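Metallo-beta-lactamase (Serratia marcescens, PDB 5AYA) probably hydrolyses the beta-lactam ring of antibiotics as a subclass B3 zinc enzyme, here with captopril bound across its two zinc ions. Local coordinates at residues Y15-Y20 with W159-Q164; S27-S32 with I210-H215; L69-H74 with V170-S175; G95-D100 with H150-I155. All blocks are in the same frame, centred on the assembly; numbering follows the deposited sequence.

Contact 1 of 4, residues Y15-Y20 with W159-Q164; sequences YGNTHY and WQSCEQ. With NA (sodium ion), chain D.
T18, Y15 and G16, at and beside the turn 15-18, pack on the side chains of W159, S161 and E163. T18 OG1 sits in the plane of the W159 indole and takes its N-H at 2.9 Å from NE1, with an N-H...O angle of 168°. The same hydroxyl pairs with S161 OG at 2.8 Å, either being a possible donor, so two polar partners grip one buried oxygen. T18 is turned to place OG1 beside its own backbone N (chi1 -62°), while its CG2, anti to that N, touches CZ2 of the indole.

Further along, E163 lies over the Y15 ring: CG stands 3.6 Å from the ring centroid, almost straight above it, and the carboxylate is only 9° from parallel to the ring. E163 OE2 uses its anti lone pair to accept G16 N at 2.9 Å and is also bonded to N233. S161 O approaches the ring edge in its plane, and Y15 OH is bonded to K166 O.

The looser side is hydrated. A sodium ion links N17 OD1 at 2.9 Å with Q160 O at 2.6 Å and carries a water, while a second water joins E163 O to Y15 OH, the latter weakly. Q160, whose side chain leaves its backbone away from 15-20, is exposed. A type II' turn leads here into strand 18-20, and the contact joins the two facing sheets of the alpha-beta/beta-alpha sandwich of the metallo-beta-lactamase fold.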
# COMPACT_ATOMS: atom_id res chain seq x y z
N TYR A 15 -14.47 -0.14 6.24
CA TYR A 15 -14.90 0.44 7.53
C TYR A 15 -15.09 1.94 7.39
O TYR A 15 -14.13 2.67 7.09
CB TYR A 15 -13.87 0.17 8.64
CG TYR A 15 -14.43 0.34 10.06
CD1 TYR A 15 -15.21 -0.66 10.64
CD2 TYR A 15 -14.12 1.46 10.83
CE1 TYR A 15 -15.73 -0.51 11.93
CE2 TYR A 15 -14.65 1.62 12.11
CZ TYR A 15 -15.43 0.62 12.67
OH TYR A 15 -16.00 0.79 13.94
N GLY A 16 -16.30 2.42 7.61
CA GLY A 16 -16.54 3.86 7.63
C GLY A 16 -16.31 4.43 6.25
O GLY A 16 -16.95 4.01 5.29
N ASN A 17 -15.37 5.38 6.17
CA ASN A 17 -14.97 6.06 4.92
C ASN A 17 -13.74 5.39 4.25
O ASN A 17 -13.23 5.85 3.23
CB ASN A 17 -14.76 7.57 5.15
CG ASN A 17 -13.57 7.89 6.07
OD1 ASN A 17 -12.89 8.92 5.91
ND2 ASN A 17 -13.36 7.05 7.05
N THR A 18 -13.36 4.22 4.76
CA THR A 18 -12.32 3.38 4.12
C THR A 18 -12.94 2.35 3.17
O THR A 18 -13.71 1.47 3.58
CB THR A 18 -11.46 2.63 5.17
OG1 THR A 18 -10.78 3.57 6.00
CG2 THR A 18 -10.42 1.76 4.47
N HIS A 19 -12.58 2.45 1.89
CA HIS A 19 -13.21 1.63 0.84
C HIS A 19 -12.12 0.96 0.03
O HIS A 19 -11.13 1.58 -0.31
CB HIS A 19 -14.05 2.45 -0.14
CG HIS A 19 -14.93 3.46 0.50
ND1 HIS A 19 -16.11 3.12 1.13
CD2 HIS A 19 -14.77 4.79 0.69
CE1 HIS A 19 -16.67 4.21 1.62
NE2 HIS A 19 -15.88 5.24 1.36
N TYR A 20 -12.38 -0.28 -0.38
CA TYR A 20 -11.49 -1.00 -1.28
C TYR A 20 -11.89 -0.68 -2.72
O TYR A 20 -13.06 -0.78 -3.08
CB TYR A 20 -11.58 -2.50 -1.00
CG TYR A 20 -10.51 -3.34 -1.69
CD1 TYR A 20 -10.61 -3.65 -3.04
CD2 TYR A 20 -9.44 -3.85 -0.97
CE1 TYR A 20 -9.65 -4.42 -3.66
CE2 TYR A 20 -8.45 -4.59 -1.59
CZ TYR A 20 -8.58 -4.90 -2.94
OH TYR A 20 -7.64 -5.68 -3.56
N TRP A 159 -4.38 5.82 9.59
CA TRP A 159 -5.45 6.78 9.78
C TRP A 159 -6.57 6.15 10.62
O TRP A 159 -6.46 5.00 11.04
CB TRP A 159 -5.98 7.26 8.43
CG TRP A 159 -6.67 6.19 7.64
CD1 TRP A 159 -8.00 5.88 7.65
CD2 TRP A 159 -6.10 5.42 6.57
NE1 TRP A 159 -8.26 4.87 6.79
CE2 TRP A 159 -7.11 4.54 6.12
CE3 TRP A 159 -4.82 5.32 6.02
CZ2 TRP A 159 -6.89 3.63 5.09
CZ3 TRP A 159 -4.59 4.36 5.06
CH2 TRP A 159 -5.63 3.56 4.57
N GLN A 160 -7.65 6.89 10.80
CA GLN A 160 -8.77 6.48 11.61
C GLN A 160 -10.05 6.62 10.80
O GLN A 160 -10.19 7.56 10.03
CB GLN A 160 -8.80 7.36 12.86
CG GLN A 160 -10.02 7.22 13.74
CD GLN A 160 -9.93 8.11 14.98
OE1 GLN A 160 -9.36 7.71 15.99
NE2 GLN A 160 -10.51 9.31 14.90
N SER A 161 -10.93 5.62 10.88
CA SER A 161 -12.27 5.70 10.34
C SER A 161 -13.26 5.27 11.40
O SER A 161 -12.90 4.48 12.28
CB SER A 161 -12.43 4.83 9.10
OG SER A 161 -11.58 5.26 8.05
N CYS A 162 -14.50 5.76 11.29
CA CYS A 162 -15.50 5.60 12.36
C CYS A 162 -16.82 5.05 11.79
O CYS A 162 -17.23 5.44 10.70
CB CYS A 162 -15.71 6.97 13.05
SG CYS A 162 -14.18 7.74 13.66
N GLU A 163 -17.40 4.03 12.44
CA GLU A 163 -18.76 3.55 12.12
C GLU A 163 -19.61 3.64 13.35
O GLU A 163 -19.24 3.06 14.37
CB GLU A 163 -18.78 2.07 11.68
CG GLU A 163 -18.11 1.80 10.36
CD GLU A 163 -18.60 0.56 9.64
OE1 GLU A 163 -19.24 -0.32 10.26
OE2 GLU A 163 -18.32 0.47 8.42
N GLN A 164 -20.78 4.27 13.22
CA GLN A 164 -21.71 4.42 14.34
C GLN A 164 -20.98 4.89 15.59
O GLN A 164 -21.21 4.38 16.67
CB GLN A 164 -22.40 3.10 14.67
CG GLN A 164 -23.11 2.42 13.51
CD GLN A 164 -24.25 3.24 12.94
OE1 GLN A 164 -24.35 4.44 13.17
NE2 GLN A 164 -25.07 2.61 12.11
NA NA D . -10.90 9.13 8.06
O HOH W 1 -19.26 0.16 14.97
O HOH W 2 -8.55 10.39 8.39

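Contact 2 of 4, residues S27-S32 with I210-H215; sequences SAVLLS and IAIAAH. With ZN (zinc ion), chain C; X8Z (L-captopril), chain H.
Inside the beta sandwich of the metallo-beta-lactamase fold, the start of segment 27-32 is fastened to the end of strand 210-213, just ahead of the zinc ligand H215. S27 does most of the work. Its backbone N bonds to A214 O at 2.8 Å, with an N-H...O angle of 170°, and its hydroxyl donates to A213 O at 2.6 Å from OG, tilted 16° out of that carbonyl's plane. The side chain is turned (chi1 -58°) to set OG next to the serine's own N, and the two reach successive carbonyls.

Next to this polar pair the contact is apolar. V29 CG2 meets I212 CG2 at 4.1 Å, the two branched side chains crossing obliquely, and I212 CG2 also lies 3.8 Å from S27 OG. F172 of the neighbouring strand packs on all three of these residues.

The side chain of H215 leaves the backbone away from 27-32. Its NE2 binds one zinc, shared with D76 and H77, at 2.2 Å, and the captopril sulfur, 2.4 Å from this metal, completes the site. Captopril's amide N stands over one face of the imidazole, offset toward the rim.

The two donors of S27 thus satisfy both buried carbonyls, those of A213 and A214, and fix the backbone just before H215.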
# COMPACT_ATOMS: atom_id res chain seq x y z
N SER A 27 -4.21 -4.48 -3.41
CA SER A 27 -5.05 -3.53 -2.67
C SER A 27 -4.85 -2.12 -3.19
O SER A 27 -3.74 -1.73 -3.53
CB SER A 27 -4.71 -3.54 -1.19
OG SER A 27 -4.87 -4.82 -0.64
N ALA A 28 -5.97 -1.41 -3.37
CA ALA A 28 -6.01 0.04 -3.31
C ALA A 28 -7.21 0.46 -2.49
O ALA A 28 -8.24 -0.22 -2.45
CB ALA A 28 -6.10 0.66 -4.69
N VAL A 29 -7.05 1.57 -1.80
CA VAL A 29 -8.03 1.99 -0.85
C VAL A 29 -8.29 3.42 -1.14
O VAL A 29 -7.34 4.17 -1.37
CB VAL A 29 -7.50 1.85 0.57
CG1 VAL A 29 -8.20 2.83 1.51
CG2 VAL A 29 -7.60 0.41 1.02
N LEU A 30 -9.57 3.78 -1.14
CA LEU A 30 -10.00 5.16 -1.16
C LEU A 30 -10.49 5.57 0.22
O LEU A 30 -11.19 4.84 0.90
CB LEU A 30 -11.09 5.35 -2.21
CG LEU A 30 -11.45 6.82 -2.48
CD1 LEU A 30 -10.55 7.39 -3.56
CD2 LEU A 30 -12.91 6.92 -2.91
N LEU A 31 -9.99 6.70 0.68
CA LEU A 31 -10.39 7.24 1.94
C LEU A 31 -11.14 8.51 1.61
O LEU A 31 -10.57 9.48 1.12
CB LEU A 31 -9.16 7.49 2.81
CG LEU A 31 -9.37 7.97 4.24
CD1 LEU A 31 -9.99 6.87 5.09
CD2 LEU A 31 -8.02 8.42 4.79
N SER A 32 -12.44 8.46 1.80
CA SER A 32 -13.32 9.47 1.22
C SER A 32 -13.73 10.54 2.23
O SER A 32 -13.83 10.26 3.44
CB SER A 32 -14.56 8.78 0.65
OG SER A 32 -15.35 8.27 1.69
N ILE A 210 -7.42 -2.49 12.05
CA ILE A 210 -7.76 -3.02 10.73
C ILE A 210 -6.50 -2.91 9.88
O ILE A 210 -5.98 -1.81 9.72
CB ILE A 210 -8.90 -2.20 10.09
CG1 ILE A 210 -10.13 -2.27 11.00
CG2 ILE A 210 -9.26 -2.71 8.69
CD1 ILE A 210 -11.32 -1.47 10.52
N ALA A 211 -5.96 -4.04 9.42
CA ALA A 211 -4.87 -3.99 8.47
C ALA A 211 -5.34 -4.37 7.07
O ALA A 211 -6.14 -5.29 6.90
CB ALA A 211 -3.71 -4.84 8.93
N ILE A 212 -4.95 -3.57 6.10
CA ILE A 212 -5.12 -3.86 4.68
C ILE A 212 -3.70 -4.00 4.10
O ILE A 212 -2.93 -3.04 4.10
CB ILE A 212 -5.90 -2.75 3.96
CG1 ILE A 212 -7.26 -2.54 4.64
CG2 ILE A 212 -6.09 -3.07 2.49
CD1 ILE A 212 -7.59 -1.10 4.93
N ALA A 213 -3.30 -5.24 3.81
CA ALA A 213 -1.97 -5.48 3.24
C ALA A 213 -1.96 -5.18 1.75
O ALA A 213 -2.96 -5.35 1.05
CB ALA A 213 -1.53 -6.91 3.51
N ALA A 214 -0.83 -4.68 1.27
CA ALA A 214 -0.70 -4.28 -0.13
C ALA A 214 -1.11 -5.46 -1.03
O ALA A 214 -1.92 -5.31 -1.95
CB ALA A 214 0.73 -3.85 -0.44
N HIS A 215 -0.57 -6.63 -0.72
CA HIS A 215 -1.15 -7.90 -1.17
C HIS A 215 -2.25 -8.38 -0.20
O HIS A 215 -1.98 -8.86 0.90
CB HIS A 215 -0.06 -8.97 -1.36
CG HIS A 215 0.86 -8.69 -2.51
ND1 HIS A 215 0.52 -8.93 -3.83
CD2 HIS A 215 2.07 -8.09 -2.55
CE1 HIS A 215 1.48 -8.50 -4.62
NE2 HIS A 215 2.44 -7.98 -3.87
ZN ZN C . 3.57 -6.33 -4.90
O1 X8Z H . 5.22 -9.68 -1.29
C4 X8Z H . 4.86 -10.04 -2.40
C2 X8Z H . 5.35 -9.30 -3.62
C1 X8Z H . 5.66 -7.88 -3.18
S X8Z H . 5.87 -6.78 -4.58
C3 X8Z H . 6.56 -9.97 -4.28
N X8Z H . 3.98 -11.03 -2.63
C8 X8Z H . 3.27 -11.71 -1.54
C9 X8Z H . 4.18 -12.41 -0.60
O3 X8Z H . 5.26 -13.00 -1.09
O2 X8Z H . 3.90 -12.49 0.59
C5 X8Z H . 3.59 -11.55 -3.95
C6 X8Z H . 2.51 -12.60 -3.70
C7 X8Z H . 2.38 -12.76 -2.20

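Contact 3 of 4, residues L69-H74 with V170-S175; sequences LSTHSH and VVFADS. With ZN (zinc ion), chain B; NA (sodium ion), chain E; X8Z (L-captopril), chain H.
H72 and D174 make the one hydrogen bond between these segments, and it is short and nearly straight: ND1 donates to OD1 at 2.5 Å, with an N-H...O angle of 174°. The oxygen offers its syn lone pair and lies in the imidazole plane, although ring and carboxylate are turned 38° apart. With D174 CG placed anti to the residue's own N (chi1 -160°), OD1 comes up to the histidine; a weak bond from S175 N reaches the same oxygen. The H72-D174 bond, together with the zinc at NE2, fixes the ring's rotation.

Metal bonds form the second group. H72 NE2 and H74 ND1 each bind the other zinc, the one shared with H150, at 2.1 Å, and the captopril sulfur completes its shell, reaching both rings at their edges. The two histidines therefore use different nitrogens, and H74 NE2 is left to bond D111. On the other side of the loop, S70 O and T71 O bind a sodium ion together with a water and with G153 O from another loop.

Packing supplies the remainder. T71 CG2 lies 3.4 Å from F172 CE1, the side chains crossing at about a right angle, while T71 CB touches D174 OD1 at 3.2 Å. The threonine hydroxyl itself is bonded to D41. S175 OG comes to the edge of the H72 ring, 3.2 Å from CE1.

The 69-74 loop follows strand 65-69 of the seven-stranded sheet and ends with H74 as N-cap of helix 75-78; helix 96-104 packs on S70, H72 and S73, while strand 166-173 brings D174 from the facing sheet.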
# COMPACT_ATOMS: atom_id res chain seq x y z
N LEU A 69 -1.29 8.14 -2.44
CA LEU A 69 -0.20 7.67 -1.59
C LEU A 69 0.39 6.39 -2.16
O LEU A 69 -0.35 5.47 -2.53
CB LEU A 69 -0.71 7.41 -0.16
CG LEU A 69 -1.64 8.48 0.41
CD1 LEU A 69 -2.02 8.14 1.84
CD2 LEU A 69 -1.02 9.88 0.31
N SER A 70 1.71 6.32 -2.26
CA SER A 70 2.36 5.07 -2.64
C SER A 70 2.92 4.32 -1.44
O SER A 70 3.57 4.92 -0.59
CB SER A 70 3.46 5.30 -3.68
OG SER A 70 4.29 4.13 -3.79
N THR A 71 2.74 2.99 -1.40
CA THR A 71 3.44 2.15 -0.41
C THR A 71 4.88 1.97 -0.87
O THR A 71 5.83 2.52 -0.27
CB THR A 71 2.77 0.78 -0.22
OG1 THR A 71 2.58 0.14 -1.48
CG2 THR A 71 1.40 0.88 0.52
N HIS A 72 5.05 1.27 -2.01
CA HIS A 72 6.36 1.20 -2.66
C HIS A 72 6.32 1.03 -4.18
O HIS A 72 5.29 0.65 -4.76
CB HIS A 72 7.17 0.06 -2.04
CG HIS A 72 6.71 -1.29 -2.44
ND1 HIS A 72 5.81 -2.03 -1.70
CD2 HIS A 72 7.02 -2.05 -3.52
CE1 HIS A 72 5.53 -3.15 -2.35
NE2 HIS A 72 6.29 -3.20 -3.43
N SER A 73 7.49 1.19 -4.81
CA SER A 73 7.60 1.53 -6.23
C SER A 73 7.95 0.32 -7.07
O SER A 73 8.90 0.34 -7.85
CB SER A 73 8.65 2.62 -6.45
OG SER A 73 9.85 2.31 -5.75
N HIS A 74 7.23 -0.78 -6.85
CA HIS A 74 7.20 -1.87 -7.80
C HIS A 74 5.96 -1.76 -8.65
O HIS A 74 4.94 -1.22 -8.20
CB HIS A 74 7.19 -3.20 -7.10
CG HIS A 74 8.48 -3.51 -6.43
ND1 HIS A 74 8.63 -4.58 -5.58
CD2 HIS A 74 9.69 -2.91 -6.52
CE1 HIS A 74 9.87 -4.60 -5.12
NE2 HIS A 74 10.54 -3.60 -5.69
N VAL A 170 -6.68 2.21 11.31
CA VAL A 170 -6.56 1.49 10.05
C VAL A 170 -5.12 1.63 9.57
O VAL A 170 -4.56 2.70 9.66
CB VAL A 170 -7.48 2.09 8.97
CG1 VAL A 170 -7.35 1.32 7.66
CG2 VAL A 170 -8.95 2.13 9.43
N VAL A 171 -4.55 0.53 9.07
CA VAL A 171 -3.15 0.46 8.65
C VAL A 171 -3.11 -0.15 7.25
O VAL A 171 -3.58 -1.26 7.05
CB VAL A 171 -2.33 -0.44 9.60
CG1 VAL A 171 -0.86 -0.52 9.15
CG2 VAL A 171 -2.44 0.04 11.05
N PHE A 172 -2.64 0.60 6.27
CA PHE A 172 -2.36 0.03 4.95
C PHE A 172 -0.90 -0.38 4.92
O PHE A 172 -0.03 0.46 4.94
CB PHE A 172 -2.67 1.04 3.84
CG PHE A 172 -2.77 0.44 2.48
CD1 PHE A 172 -1.62 0.05 1.78
CD2 PHE A 172 -3.99 0.40 1.82
CE1 PHE A 172 -1.70 -0.45 0.48
CE2 PHE A 172 -4.07 -0.06 0.51
CZ PHE A 172 -2.93 -0.48 -0.16
N ALA A 173 -0.66 -1.68 5.07
CA ALA A 173 0.67 -2.19 5.38
C ALA A 173 1.43 -2.44 4.10
O ALA A 173 0.97 -3.18 3.22
CB ALA A 173 0.57 -3.49 6.18
N ASP A 174 2.60 -1.82 4.00
CA ASP A 174 3.53 -2.07 2.90
C ASP A 174 4.06 -3.49 2.99
O ASP A 174 3.98 -4.11 4.05
CB ASP A 174 4.70 -1.08 2.96
CG ASP A 174 5.43 -0.95 1.62
OD1 ASP A 174 4.91 -1.43 0.60
OD2 ASP A 174 6.56 -0.44 1.63
N SER A 175 4.58 -4.00 1.88
CA SER A 175 5.21 -5.33 1.87
C SER A 175 6.48 -5.31 2.69
O SER A 175 7.30 -4.40 2.57
CB SER A 175 5.51 -5.82 0.44
OG SER A 175 4.44 -5.53 -0.44
ZN ZN B . 7.21 -5.03 -4.07
NA NA E . 6.48 5.14 -0.60
O1 X8Z H . 5.22 -9.68 -1.29
C4 X8Z H . 4.86 -10.04 -2.40
C2 X8Z H . 5.35 -9.30 -3.62
C1 X8Z H . 5.66 -7.88 -3.18
S X8Z H . 5.87 -6.78 -4.58
C3 X8Z H . 6.56 -9.97 -4.28
N X8Z H . 3.98 -11.03 -2.63
C8 X8Z H . 3.27 -11.71 -1.54
C9 X8Z H . 4.18 -12.41 -0.60
O3 X8Z H . 5.26 -13.00 -1.09
O2 X8Z H . 3.90 -12.49 0.59
C5 X8Z H . 3.59 -11.55 -3.95
C6 X8Z H . 2.51 -12.60 -3.70
C7 X8Z H . 2.38 -12.76 -2.20
O HOH W 3 7.00 4.30 -3.30

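Contact 4 of 4, residues G95-D100 with H150-I155; sequences GAANVD and HTEGGI. With NA (sodium ion), chain E; ZN (zinc ion), chain B; X8Z (L-captopril), chain H.
N98 provides both side-chain hydrogen bonds to the loop 150-155. Its CG lies beside its own backbone N (chi1 -71°), which turns the amide to the loop. ND2 donates to T151 OG1 at 3.1 Å, with an N-H...O angle of 177° and the hydroxyl exactly in the amide plane, and the two side chains cross at about a right angle. OD1 accepts a weak bond from G153 N at 3.0 Å. ND2 also donates to a water that the sodium ion binds, so bonds at both ends of the amide fix its rotation.

The backbones approach closely at two glycines. G95 CA makes a C-H...O contact with G153 O at 3.4 Å, and G153 CA lies close against the N98 amide, 3.3 Å from its CG. Nearby, A97 CB rests on E152 CB at 3.7 Å, the glutamate itself being exposed, and I155 CG1 reaches G95 N.

Two residues of the loop bind metals. G153 O binds the sodium ion at 2.9 Å, together with S70 O, T71 O and the water on N98. H150 NE2 binds zinc at 2.0 Å, while its ND1 is bonded to T177 O. The 95-100 segment thus packs on the loop that carries H150, the third histidine of the zinc shared with H72 and H74, in the two-zinc site of metallo-beta-lactamases.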
# COMPACT_ATOMS: atom_id res chain seq x y z
N GLY A 95 7.80 7.89 -0.01
CA GLY A 95 9.09 7.96 0.64
C GLY A 95 10.14 8.54 -0.29
O GLY A 95 10.22 8.16 -1.47
N ALA A 96 10.95 9.44 0.26
CA ALA A 96 12.03 10.08 -0.49
C ALA A 96 12.75 9.13 -1.43
O ALA A 96 12.95 9.43 -2.60
CB ALA A 96 13.00 10.73 0.48
N ALA A 97 13.13 7.95 -0.95
CA ALA A 97 13.98 7.05 -1.72
C ALA A 97 13.29 6.39 -2.93
O ALA A 97 13.96 5.85 -3.82
CB ALA A 97 14.60 6.00 -0.81
N ASN A 98 11.95 6.42 -2.96
CA ASN A 98 11.21 5.88 -4.09
C ASN A 98 10.68 6.99 -5.05
O ASN A 98 10.12 6.68 -6.09
CB ASN A 98 10.04 5.02 -3.60
CG ASN A 98 10.48 3.68 -2.97
OD1 ASN A 98 11.64 3.27 -3.03
ND2 ASN A 98 9.52 2.98 -2.37
N VAL A 99 10.89 8.26 -4.71
CA VAL A 99 10.30 9.35 -5.49
C VAL A 99 10.78 9.33 -6.94
O VAL A 99 9.97 9.48 -7.87
CB VAL A 99 10.58 10.73 -4.88
CG1 VAL A 99 10.47 11.81 -5.95
CG2 VAL A 99 9.62 11.03 -3.74
N ASP A 100 12.07 9.13 -7.15
CA ASP A 100 12.62 9.11 -8.51
C ASP A 100 12.05 7.96 -9.29
O ASP A 100 11.68 8.14 -10.45
CB ASP A 100 14.15 9.04 -8.52
CG ASP A 100 14.79 10.34 -8.07
OD1 ASP A 100 14.13 11.41 -8.16
OD2 ASP A 100 15.97 10.30 -7.65
N HIS A 150 12.07 -3.90 1.71
CA HIS A 150 11.60 -4.48 0.47
C HIS A 150 11.93 -3.50 -0.64
O HIS A 150 12.23 -3.89 -1.77
CB HIS A 150 10.06 -4.76 0.58
CG HIS A 150 9.43 -5.33 -0.66
ND1 HIS A 150 9.25 -6.68 -0.83
CD2 HIS A 150 8.76 -4.73 -1.67
CE1 HIS A 150 8.59 -6.90 -1.96
NE2 HIS A 150 8.27 -5.73 -2.49
N THR A 151 11.76 -2.21 -0.33
CA THR A 151 12.30 -1.10 -1.11
C THR A 151 12.85 -0.09 -0.09
O THR A 151 12.46 -0.12 1.08
CB THR A 151 11.24 -0.36 -1.95
OG1 THR A 151 10.29 0.28 -1.08
CG2 THR A 151 10.51 -1.32 -2.92
N GLU A 152 13.70 0.82 -0.56
CA GLU A 152 14.35 1.80 0.30
C GLU A 152 13.35 2.87 0.74
O GLU A 152 13.36 3.31 1.89
CB GLU A 152 15.51 2.47 -0.43
CG GLU A 152 16.57 3.09 0.46
CD GLU A 152 17.67 3.79 -0.32
OE1 GLU A 152 17.99 3.33 -1.44
OE2 GLU A 152 18.21 4.80 0.18
N GLY A 153 12.39 3.18 -0.14
CA GLY A 153 11.43 4.24 0.15
C GLY A 153 10.05 3.78 0.59
O GLY A 153 9.12 4.57 0.58
N GLY A 154 9.94 2.56 1.11
CA GLY A 154 8.66 1.97 1.43
C GLY A 154 7.97 2.72 2.56
O GLY A 154 8.61 3.08 3.55
N ILE A 155 6.66 2.91 2.42
CA ILE A 155 5.85 3.60 3.45
C ILE A 155 4.61 2.78 3.82
O ILE A 155 3.88 2.27 2.94
CB ILE A 155 5.44 5.04 3.01
CG1 ILE A 155 6.66 5.92 2.74
CG2 ILE A 155 4.54 5.71 4.05
CD1 ILE A 155 7.28 6.55 3.96
NA NA E . 6.48 5.14 -0.60
ZN ZN B . 7.21 -5.03 -4.07
O1 X8Z H . 5.22 -9.68 -1.29
C4 X8Z H . 4.86 -10.04 -2.40
C2 X8Z H . 5.35 -9.30 -3.62
C1 X8Z H . 5.66 -7.88 -3.18
S X8Z H . 5.87 -6.78 -4.58
C3 X8Z H . 6.56 -9.97 -4.28
N X8Z H . 3.98 -11.03 -2.63
C8 X8Z H . 3.27 -11.71 -1.54
C9 X8Z H . 4.18 -12.41 -0.60
O3 X8Z H . 5.26 -13.00 -1.09
O2 X8Z H . 3.90 -12.49 0.59
C5 X8Z H . 3.59 -11.55 -3.95
C6 X8Z H . 2.51 -12.60 -3.70
C7 X8Z H . 2.38 -12.76 -2.20
O HOH W 3 7.00 4.30 -3.30

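Overall arrangement
Contact 1 lies at the far end of the sandwich from contact 4, their centres about 27 Å apart, with contacts 2 and 3 between them; the centres of these two are about 8 Å apart. Strands 18-20 and 29-31 are neighbours in the seven-stranded sheet. In the other sheet, strand 166-173 lies between 155-163 and 210-213, so contacts 1, 3 and 2 use three adjacent strands in turn, each meeting a segment of the seven-stranded sheet or, in contact 3, the loop after its strand 65-69. Along the chain, contact 4 is nested within contact 3 and contact 3 within contact 2, whereas contact 1 crosses both 2 and 3. Contacts 2, 3 and 4 supply histidines to the two-zinc site and touch captopril.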